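Local coordinates for protein NAD nucleotidase (Haemophilus influenzae, PDB 3ZTV) that degrades NAD to adenosine and nicotinamide riboside as a zinc-dependent periplasmic 5'-nucleotidase that also has NAD(P) pyrophosphatase activity, at residues S47-N50 / A51-K55; G74-Y77 / F78-G82; E110-L113 / K114-P118; I145-D149 / G150-A154. All blocks are in the same frame, centred on the assembly; numbering follows the deposited sequence.

Interaction 1: S47-N50 / A51-K55; sequences SAVN and AKLNK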
loop_
_atom_site.group_PDB
_atom_site.type_symbol
_atom_site.label_atom_id
_atom_site.label_comp_id
_atom_site.label_asym_id
_atom_site.label_seq_id
_atom_site.Cartn_x
_atom_site.Cartn_y
_atom_site.Cartn_z
ATOM N N SER A 47 -10.634 14.499 -35.877
ATOM C CA SER A 47 -11.263 15.701 -36.412
ATOM C C SER A 47 -12.641 15.893 -35.778
ATOM O O SER A 47 -12.991 17.004 -35.362
ATOM C CB SER A 47 -11.375 15.634 -37.931
ATOM O OG SER A 47 -11.980 16.817 -38.428
ATOM N N ALA A 48 -13.422 14.817 -35.699
ATOM C CA ALA A 48 -14.718 14.863 -35.025
ATOM C C ALA A 48 -14.564 15.185 -33.538
ATOM O O ALA A 48 -15.345 15.965 -32.993
ATOM C CB ALA A 48 -15.469 13.554 -35.221
ATOM N N VAL A 49 -13.576 14.587 -32.871
ATOM C CA VAL A 49 -13.349 14.862 -31.447
ATOM C C VAL A 49 -13.138 16.356 -31.220
ATOM O O VAL A 49 -13.825 16.981 -30.395
ATOM C CB VAL A 49 -12.143 14.075 -30.871
ATOM C CG1 VAL A 49 -11.728 14.639 -29.530
ATOM C CG2 VAL A 49 -12.486 12.601 -30.734
ATOM N N ASN A 50 -12.191 16.936 -31.947
ATOM C CA ASN A 50 -11.876 18.339 -31.734
ATOM C C ASN A 50 -13.020 19.275 -32.118
ATOM O O ASN A 50 -13.284 20.256 -31.417
ATOM C CB ASN A 50 -10.561 18.716 -32.421
ATOM C CG ASN A 50 -9.340 18.183 -31.672
ATOM O OD1 ASN A 50 -9.430 17.782 -30.512
ATOM N ND2 ASN A 50 -8.193 18.183 -32.340
ATOM N N ALA A 51 -13.702 18.965 -33.212
ATOM C CA ALA A 51 -14.862 19.758 -33.614
ATOM C C ALA A 51 -15.940 19.736 -32.533
ATOM O O ALA A 51 -16.505 20.774 -32.182
ATOM C CB ALA A 51 -15.426 19.252 -34.940
ATOM N N LYS A 52 -16.244 18.556 -32.013
ATOM C CA LYS A 52 -17.276 18.443 -30.988
ATOM C C LYS A 52 -16.874 19.124 -29.676
ATOM O O LYS A 52 -17.685 19.830 -29.060
ATOM C CB LYS A 52 -17.671 16.977 -30.758
ATOM C CG LYS A 52 -18.808 16.792 -29.755
ATOM C CD LYS A 52 -20.166 16.641 -30.417
ATOM C CE LYS A 52 -20.645 17.923 -31.068
ATOM N NZ LYS A 52 -22.104 17.851 -31.432
ATOM N N LEU A 53 -15.634 18.924 -29.237
ATOM C CA LEU A 53 -15.138 19.619 -28.049
ATOM C C LEU A 53 -15.211 21.137 -28.239
ATOM O O LEU A 53 -15.636 21.860 -27.333
ATOM C CB LEU A 53 -13.702 19.191 -27.715
ATOM C CG LEU A 53 -13.502 17.778 -27.166
ATOM C CD1 LEU A 53 -12.007 17.470 -27.077
ATOM C CD2 LEU A 53 -14.177 17.600 -25.819
ATOM N N ASN A 54 -14.817 21.620 -29.415
ATOM C CA ASN A 54 -14.828 23.051 -29.674
ATOM C C ASN A 54 -16.235 23.620 -29.608
ATOM O O ASN A 54 -16.454 24.683 -29.029
ATOM C CB ASN A 54 -14.191 23.372 -31.030
ATOM C CG ASN A 54 -12.674 23.269 -31.002
ATOM O OD1 ASN A 54 -12.074 23.217 -29.931
ATOM N ND2 ASN A 54 -12.049 23.256 -32.178
ATOM N N LYS A 55 -17.192 22.920 -30.197
ATOM C CA LYS A 55 -18.563 23.407 -30.189
ATOM C C LYS A 55 -19.190 23.339 -28.800
ATOM O O LYS A 55 -19.892 24.263 -28.385
ATOM C CB LYS A 55 -19.405 22.648 -31.210
ATOM C CG LYS A 55 -19.055 23.014 -32.635
ATOM C CD LYS A 55 -19.973 22.354 -33.636
ATOM C CE LYS A 55 -19.540 20.930 -33.930
ATOM N NZ LYS A 55 -20.243 20.389 -35.135
#
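V49 and L53, one helical turn apart, lie side by side and point the same way, with L53 CD1 3.8 Å from V49 CG1. Followed outward, L53 first brings CB near the carbonyl oxygen of its own hydrogen-bond partner, 3.5 Å from V49 O. CG is closer still, 3.3 Å from V49 O, because CG stands beside the backbone N of L53 and anti to its carbonyl carbon (chi1 -71°), leaning back toward the preceding turn. CD1 then reaches V49 CG1, the branch of the valine that is turned anti to its backbone N. The backbone bond of this apolar pair, L53 N to V49 O, is nearly straight, 171° at the hydrogen.

The same i to i+4 pattern joins A51 N to S47 O, K52 N to A48 O and N54 N to N50 O, the last at 2.9 Å. The N54 side chain lies close to that same carbonyl, with N54 CG 3.1 Å from N50 O. The N50 amide is buried: its ND2 donates to T339 OG1 and V89 O, whereas OD1 has no polar partner in the model. S47 OG is hydrogen-bonded to D340 OD1 and D336 N, and K52 NZ to S331 OG, all later in the chain. V49 and L53 face the sheet, against I18 and L16 of strand 11-18, while V49 also touches L294. This is regular alpha-helix, packed on a beta-sheet of the calcineurin-like phosphoesterase domain.

Interaction 2: G74-Y77 / F78-G82; sequences GTLY and FTLFG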
loop_
_atom_site.group_PDB
_atom_site.type_symbol
_atom_site.label_atom_id
_atom_site.label_comp_id
_atom_site.label_asym_id
_atom_site.label_seq_id
_atom_site.Cartn_x
_atom_site.Cartn_y
_atom_site.Cartn_z
ATOM N N GLY A 74 -1.473 1.870 -30.949
ATOM C CA GLY A 74 -2.646 1.194 -31.463
ATOM C C GLY A 74 -2.776 1.254 -32.975
ATOM O O GLY A 74 -3.533 0.472 -33.545
ATOM N N THR A 75 -2.067 2.189 -33.610
ATOM C CA THR A 75 -2.073 2.319 -35.073
ATOM C C THR A 75 -0.707 2.813 -35.541
ATOM O O THR A 75 0.141 3.202 -34.731
ATOM C CB THR A 75 -3.099 3.355 -35.571
ATOM O OG1 THR A 75 -2.565 4.663 -35.359
ATOM C CG2 THR A 75 -4.463 3.206 -34.872
ATOM N N LEU A 76 -0.500 2.830 -36.860
ATOM C CA LEU A 76 0.749 3.346 -37.424
ATOM C C LEU A 76 0.945 4.841 -37.169
ATOM O O LEU A 76 2.047 5.362 -37.334
ATOM C CB LEU A 76 0.857 3.049 -38.929
ATOM C CG LEU A 76 1.115 1.592 -39.322
ATOM C CD1 LEU A 76 1.098 1.465 -40.838
ATOM C CD2 LEU A 76 2.442 1.110 -38.769
ATOM N N TYR A 77 -0.115 5.543 -36.768
ATOM C CA TYR A 77 0.045 6.953 -36.411
ATOM C C TYR A 77 0.943 7.131 -35.187
ATOM O O TYR A 77 1.564 8.181 -35.021
ATOM C CB TYR A 77 -1.304 7.647 -36.201
ATOM C CG TYR A 77 -1.984 8.029 -37.500
ATOM C CD1 TYR A 77 -1.508 9.088 -38.276
ATOM C CD2 TYR A 77 -3.099 7.344 -37.953
ATOM C CE1 TYR A 77 -2.129 9.443 -39.465
ATOM C CE2 TYR A 77 -3.729 7.693 -39.149
ATOM C CZ TYR A 77 -3.236 8.753 -39.893
ATOM O OH TYR A 77 -3.835 9.114 -41.088
ATOM N N PHE A 78 1.018 6.113 -34.330
ATOM C CA PHE A 78 2.020 6.139 -33.278
ATOM C C PHE A 78 3.374 5.682 -33.806
ATOM O O PHE A 78 4.366 6.399 -33.697
ATOM C CB PHE A 78 1.666 5.267 -32.072
ATOM C CG PHE A 78 2.789 5.193 -31.099
ATOM C CD1 PHE A 78 3.158 6.314 -30.396
ATOM C CD2 PHE A 78 3.555 4.049 -30.981
ATOM C CE1 PHE A 78 4.224 6.288 -29.530
ATOM C CE2 PHE A 78 4.631 4.017 -30.115
ATOM C CZ PHE A 78 4.961 5.137 -29.391
ATOM N N THR A 79 3.399 4.472 -34.353
ATOM C CA THR A 79 4.628 3.801 -34.756
ATOM C C THR A 79 5.529 4.647 -35.650
ATOM O O THR A 79 6.735 4.689 -35.455
ATOM C CB THR A 79 4.286 2.495 -35.483
ATOM O OG1 THR A 79 3.336 1.757 -34.700
ATOM C CG2 THR A 79 5.535 1.650 -35.712
ATOM N N LEU A 80 4.940 5.333 -36.616
ATOM C CA LEU A 80 5.741 6.031 -37.620
ATOM C C LEU A 80 6.100 7.451 -37.219
ATOM O O LEU A 80 6.926 8.093 -37.878
ATOM C CB LEU A 80 5.026 6.017 -38.967
ATOM C CG LEU A 80 4.767 4.609 -39.497
ATOM C CD1 LEU A 80 3.920 4.644 -40.763
ATOM C CD2 LEU A 80 6.078 3.884 -39.757
ATOM N N PHE A 81 5.498 7.936 -36.128
ATOM C CA PHE A 81 5.700 9.315 -35.692
ATOM C C PHE A 81 6.193 9.467 -34.254
ATOM O O PHE A 81 6.486 10.581 -33.828
ATOM C CB PHE A 81 4.427 10.142 -35.904
ATOM C CG PHE A 81 3.973 10.170 -37.333
ATOM C CD1 PHE A 81 4.581 11.019 -38.248
ATOM C CD2 PHE A 81 2.979 9.319 -37.778
ATOM C CE1 PHE A 81 4.191 11.033 -39.587
ATOM C CE2 PHE A 81 2.580 9.327 -39.109
ATOM C CZ PHE A 81 3.187 10.189 -40.013
ATOM N N GLY A 82 6.269 8.366 -33.507
ATOM C CA GLY A 82 6.765 8.402 -32.138
ATOM C C GLY A 82 5.971 9.304 -31.211
ATOM O O GLY A 82 6.521 9.828 -30.241
#
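A threonine N-cap starts the short helix 76-79, the T75 side chain lying about 6 Å from that of the zinc ligand H22: L76 packs forward on T79 and L80, and Y77 on F81. T75 OG1 accepts from Y77 N at 3.0 Å, and chi1 of 77° sets it between its own backbone N and carbonyl carbon, within reach of that amide. The same hydroxyl is bonded to S23 O. The first turn closes with an i to i+3 bond, F78 N to T75 O at 3.1 Å, the donor well above the carbonyl plane; L80 N to L76 O, 3.0 Å, is i to i+4.

From L76, CB meets L80 CD1 at 3.9 Å, while CD2 slants across T79 CB at 4.0 Å. F81 runs alongside Y77, its ring edge against the Y77 carbonyl, F81 CD2 lying 3.3 Å from Y77 O. F81 also stacks edge-to-face with Y346, and Y77 OH is bonded to E26. L76 and T79 touch helices 423-429 and 545-555, with T79 OG1 bonded to E547. F78 O accepts from both F81 N and G82 N. Here a capped helical turn of the metallophosphoesterase domain packs against helices 423-429 and 545-555.

Interaction 3: E110-L113 / K114-P118; sequences EGLL and KLLEP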
loop_
_atom_site.group_PDB
_atom_site.type_symbol
_atom_site.label_atom_id
_atom_site.label_comp_id
_atom_site.label_asym_id
_atom_site.label_seq_id
_atom_site.Cartn_x
_atom_site.Cartn_y
_atom_site.Cartn_z
ATOM N N GLU A 110 12.021 6.813 -22.671
ATOM C CA GLU A 110 12.433 7.450 -23.912
ATOM C C GLU A 110 11.230 7.726 -24.819
ATOM O O GLU A 110 11.068 8.828 -25.346
ATOM C CB GLU A 110 13.453 6.558 -24.631
ATOM C CG GLU A 110 14.780 6.359 -23.884
ATOM C CD GLU A 110 14.694 5.435 -22.666
ATOM O OE1 GLU A 110 13.743 4.624 -22.549
ATOM O OE2 GLU A 110 15.615 5.513 -21.824
ATOM N N GLY A 111 10.369 6.727 -24.976
ATOM C CA GLY A 111 9.178 6.894 -25.787
ATOM C C GLY A 111 8.208 7.906 -25.199
ATOM O O GLY A 111 7.592 8.680 -25.930
ATOM N N LEU A 112 8.060 7.920 -23.875
ATOM C CA LEU A 112 7.152 8.882 -23.262
ATOM C C LEU A 112 7.683 10.300 -23.439
ATOM O O LEU A 112 6.928 11.227 -23.711
ATOM C CB LEU A 112 6.916 8.565 -21.782
ATOM C CG LEU A 112 5.948 9.510 -21.065
ATOM C CD1 LEU A 112 4.664 9.714 -21.871
ATOM C CD2 LEU A 112 5.644 8.994 -19.663
ATOM N N LEU A 113 8.995 10.466 -23.300
ATOM C CA LEU A 113 9.589 11.775 -23.498
ATOM C C LEU A 113 9.270 12.327 -24.894
ATOM O O LEU A 113 9.018 13.519 -25.051
ATOM C CB LEU A 113 11.100 11.717 -23.261
ATOM C CG LEU A 113 11.813 13.070 -23.254
ATOM C CD1 LEU A 113 11.294 13.952 -22.128
ATOM C CD2 LEU A 113 13.318 12.871 -23.140
ATOM N N LYS A 114 9.269 11.452 -25.901
ATOM C CA LYS A 114 9.002 11.880 -27.277
ATOM C C LYS A 114 7.566 12.366 -27.470
ATOM O O LYS A 114 7.293 13.214 -28.319
ATOM C CB LYS A 114 9.322 10.759 -28.268
ATOM C CG LYS A 114 10.807 10.486 -28.415
ATOM C CD LYS A 114 11.071 9.377 -29.419
ATOM C CE LYS A 114 10.534 9.747 -30.790
ATOM N NZ LYS A 114 10.736 8.655 -31.785
ATOM N N LEU A 115 6.634 11.815 -26.698
ATOM C CA LEU A 115 5.268 12.343 -26.686
ATOM C C LEU A 115 5.195 13.678 -25.947
ATOM O O LEU A 115 4.590 14.641 -26.419
ATOM C CB LEU A 115 4.290 11.350 -26.045
ATOM C CG LEU A 115 2.880 11.886 -25.764
ATOM C CD1 LEU A 115 2.131 12.146 -27.066
ATOM C CD2 LEU A 115 2.068 10.930 -24.894
ATOM N N LEU A 116 5.821 13.734 -24.776
ATOM C CA LEU A 116 5.670 14.894 -23.901
ATOM C C LEU A 116 6.339 16.166 -24.443
ATOM O O LEU A 116 5.871 17.273 -24.171
ATOM C CB LEU A 116 6.175 14.572 -22.485
ATOM C CG LEU A 116 5.411 13.463 -21.745
ATOM C CD1 LEU A 116 5.896 13.327 -20.307
ATOM C CD2 LEU A 116 3.908 13.715 -21.758
ATOM N N GLU A 117 7.427 16.008 -25.196
ATOM C CA GLU A 117 8.166 17.170 -25.697
ATOM C C GLU A 117 7.282 18.085 -26.555
ATOM O O GLU A 117 7.175 19.273 -26.263
ATOM C CB GLU A 117 9.446 16.759 -26.436
ATOM C CG GLU A 117 10.293 17.928 -26.937
ATOM C CD GLU A 117 10.998 18.689 -25.821
ATOM O OE1 GLU A 117 10.657 18.485 -24.634
ATOM O OE2 GLU A 117 11.903 19.493 -26.132
ATOM N N PRO A 118 6.627 17.538 -27.600
ATOM C CA PRO A 118 5.727 18.365 -28.417
ATOM C C PRO A 118 4.365 18.653 -27.759
ATOM O O PRO A 118 3.675 19.581 -28.188
ATOM C CB PRO A 118 5.542 17.532 -29.693
ATOM C CG PRO A 118 5.791 16.124 -29.277
ATOM C CD PRO A 118 6.834 16.201 -28.184
#
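K114, in the last turn of helix 108-116, lays its aliphatic stem on the turn before: CG is 3.5 Å from E110 O, the carbonyl to which K114 N donates at 3.2 Å, while the rest of the chain leads away. L115 comes next, and its CD2 lies 4.2 Å from L112 CD1. Its backbone is held less firmly, L115 N making weak bonds to G111 O and to L112 O. L115 also touches I72, and its side chain lies about 12 Å from a bound zinc ion. The helix is the crossover of a beta-alpha-beta unit between strands 97-99 and 123-124, in the calcineurin-like domain.

L116 makes the fuller apolar contact. With CG beside its backbone N (chi1 -63°), it tilts toward L112, whose CD1 crosses it aslant and meets L116 CG at 3.8 Å; L116 CD1 is 3.9 Å from L112 CG. L116 N donates to L112 O at 2.9 Å, with 160° at the hydrogen. L112 also packs on E104 and F105. E117 then adds one more i to i+4 bond, its N to L113 O at 3.0 Å, and its CB lies close to that same oxygen. P118, which has no amide hydrogen to give, uses its O to accept from N91 ND2.

Interaction 4: I145-D149 / G150-A154; sequences IFTVD and GEKIA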
loop_
_atom_site.group_PDB
_atom_site.type_symbol
_atom_site.label_atom_id
_atom_site.label_comp_id
_atom_site.label_asym_id
_atom_site.label_seq_id
_atom_site.Cartn_x
_atom_site.Cartn_y
_atom_site.Cartn_z
ATOM N N ILE A 145 -4.867 23.155 -9.254
ATOM C CA ILE A 145 -6.039 23.834 -8.713
ATOM C C ILE A 145 -6.441 24.954 -9.653
ATOM O O ILE A 145 -5.606 25.775 -10.035
ATOM C CB ILE A 145 -5.746 24.445 -7.325
ATOM C CG1 ILE A 145 -5.505 23.340 -6.293
ATOM C CG2 ILE A 145 -6.897 25.342 -6.878
ATOM C CD1 ILE A 145 -4.828 23.834 -5.006
ATOM N N PHE A 146 -7.706 24.980 -10.052
ATOM C CA PHE A 146 -8.199 26.086 -10.862
ATOM C C PHE A 146 -9.374 26.754 -10.160
ATOM O O PHE A 146 -9.963 26.186 -9.240
ATOM C CB PHE A 146 -8.554 25.633 -12.286
ATOM C CG PHE A 146 -9.609 24.564 -12.347
ATOM C CD1 PHE A 146 -9.269 23.225 -12.270
ATOM C CD2 PHE A 146 -10.945 24.902 -12.499
ATOM C CE1 PHE A 146 -10.243 22.239 -12.327
ATOM C CE2 PHE A 146 -11.919 23.922 -12.564
ATOM C CZ PHE A 146 -11.565 22.593 -12.476
ATOM N N THR A 147 -9.707 27.965 -10.586
ATOM C CA THR A 147 -10.743 28.735 -9.923
ATOM C C THR A 147 -11.905 28.985 -10.871
ATOM O O THR A 147 -11.713 29.430 -12.002
ATOM C CB THR A 147 -10.191 30.073 -9.385
ATOM O OG1 THR A 147 -9.245 29.813 -8.338
ATOM C CG2 THR A 147 -11.312 30.941 -8.843
ATOM N N VAL A 148 -13.103 28.661 -10.407
ATOM C CA VAL A 148 -14.320 28.954 -11.143
ATOM C C VAL A 148 -15.151 29.900 -10.299
ATOM O O VAL A 148 -15.537 29.565 -9.180
ATOM C CB VAL A 148 -15.142 27.685 -11.422
ATOM C CG1 VAL A 148 -16.473 28.052 -12.063
ATOM C CG2 VAL A 148 -14.363 26.727 -12.305
ATOM N N ASP A 149 -15.409 31.092 -10.825
ATOM C CA ASP A 149 -16.242 32.058 -10.121
ATOM C C ASP A 149 -15.833 32.186 -8.652
ATOM O O ASP A 149 -16.684 32.205 -7.759
ATOM C CB ASP A 149 -17.717 31.658 -10.235
ATOM C CG ASP A 149 -18.191 31.572 -11.678
ATOM O OD1 ASP A 149 -17.825 32.461 -12.477
ATOM O OD2 ASP A 149 -18.922 30.615 -12.020
ATOM N N GLY A 150 -14.526 32.249 -8.410
ATOM C CA GLY A 150 -14.000 32.480 -7.074
ATOM C C GLY A 150 -13.761 31.236 -6.234
ATOM O O GLY A 150 -13.122 31.302 -5.183
ATOM N N GLU A 151 -14.273 30.098 -6.692
ATOM C CA GLU A 151 -14.128 28.842 -5.959
ATOM C C GLU A 151 -12.961 28.010 -6.468
ATOM O O GLU A 151 -12.728 27.936 -7.667
ATOM C CB GLU A 151 -15.410 28.018 -6.071
ATOM C CG GLU A 151 -16.565 28.570 -5.275
ATOM C CD GLU A 151 -16.335 28.470 -3.783
ATOM O OE1 GLU A 151 -15.875 27.405 -3.316
ATOM O OE2 GLU A 151 -16.617 29.459 -3.075
ATOM N N LYS A 152 -12.246 27.366 -5.550
ATOM C CA LYS A 152 -11.154 26.481 -5.938
ATOM C C LYS A 152 -11.634 25.056 -6.205
ATOM O O LYS A 152 -12.400 24.489 -5.428
ATOM C CB LYS A 152 -10.046 26.497 -4.883
ATOM C CG LYS A 152 -9.356 27.850 -4.768
ATOM C CD LYS A 152 -8.107 27.791 -3.911
ATOM C CE LYS A 152 -8.447 27.692 -2.439
ATOM N NZ LYS A 152 -7.240 27.944 -1.600
ATOM N N ILE A 153 -11.185 24.495 -7.319
ATOM C CA ILE A 153 -11.451 23.104 -7.646
ATOM C C ILE A 153 -10.117 22.419 -7.916
ATOM O O ILE A 153 -9.291 22.935 -8.670
ATOM C CB ILE A 153 -12.376 22.978 -8.875
ATOM C CG1 ILE A 153 -13.691 23.733 -8.631
ATOM C CG2 ILE A 153 -12.640 21.518 -9.205
ATOM C CD1 ILE A 153 -14.693 23.647 -9.773
ATOM N N ALA A 154 -9.893 21.277 -7.277
ATOM C CA ALA A 154 -8.663 20.526 -7.494
ATOM C C ALA A 154 -8.894 19.378 -8.463
ATOM O O ALA A 154 -9.955 18.742 -8.456
ATOM C CB ALA A 154 -8.134 19.997 -6.168
#
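This is a beta-hairpin with a two-residue loop at the edge of a mixed sheet, strand 143-148 being outermost and strand 151-159 its inner neighbour. F146 and I153 form a hydrogen-bonded antiparallel pair, F146 N giving to I153 O and I153 N to F146 O, the latter at 2.8 Å. V148 and E151 form the next such pair and close a type I' turn through D149 and G150. E151 N approaches V148 O from well above the carbonyl plane, whereas V148 N meets E151 O within it. The turn gives D149 and G150 positive phi, and at G150 a CB would jam against the preceding carbonyl.

Across the pair the F146 ring lies over I153. Its chi1 of 59° puts CG between the backbone N and carbonyl carbon and swings the ring over the partner strand. I153 CB makes a CH-pi contact with one face, 4.0 Å from the ring centroid, and I153 CG2 is 3.6 Å from F146 CZ. I153 CD1 reaches on to V148 CG2 at 4.0 Å. F146 and I153 also pack on L13. On the other face the I145 side chain crosses that of K152, CG2 3.9 Å from K152 CB, while K152 NZ leads off to Q193 O. E151 makes a salt bridge with K197 and hydrogen bonds with H8 and K9. The whole is a type I' beta-hairpin at a sheet edge.

How the interactions relate
All four contacts are local and belong to the calcineurin-like phosphoesterase part of the chain, but differ in setting. Interactions 1 and 3 are single helices with a leucine-containing i to i+4 pair; interaction 1 is more enclosed, with no exposed residue among those touching, whereas interaction 3 has three. Interaction 2 is a short capped turn that relies on a threonine hydroxyl and aromatic packing, and it touches interaction 3 where G82 O meets K114 CB at 3.6 Å. Interaction 4 is the beta contact, held by cross-strand bonds and a ring face, with its turn exposed. It lies far from the zinc and nucleotide sites and about 37 Å, centre to centre, from interaction 2.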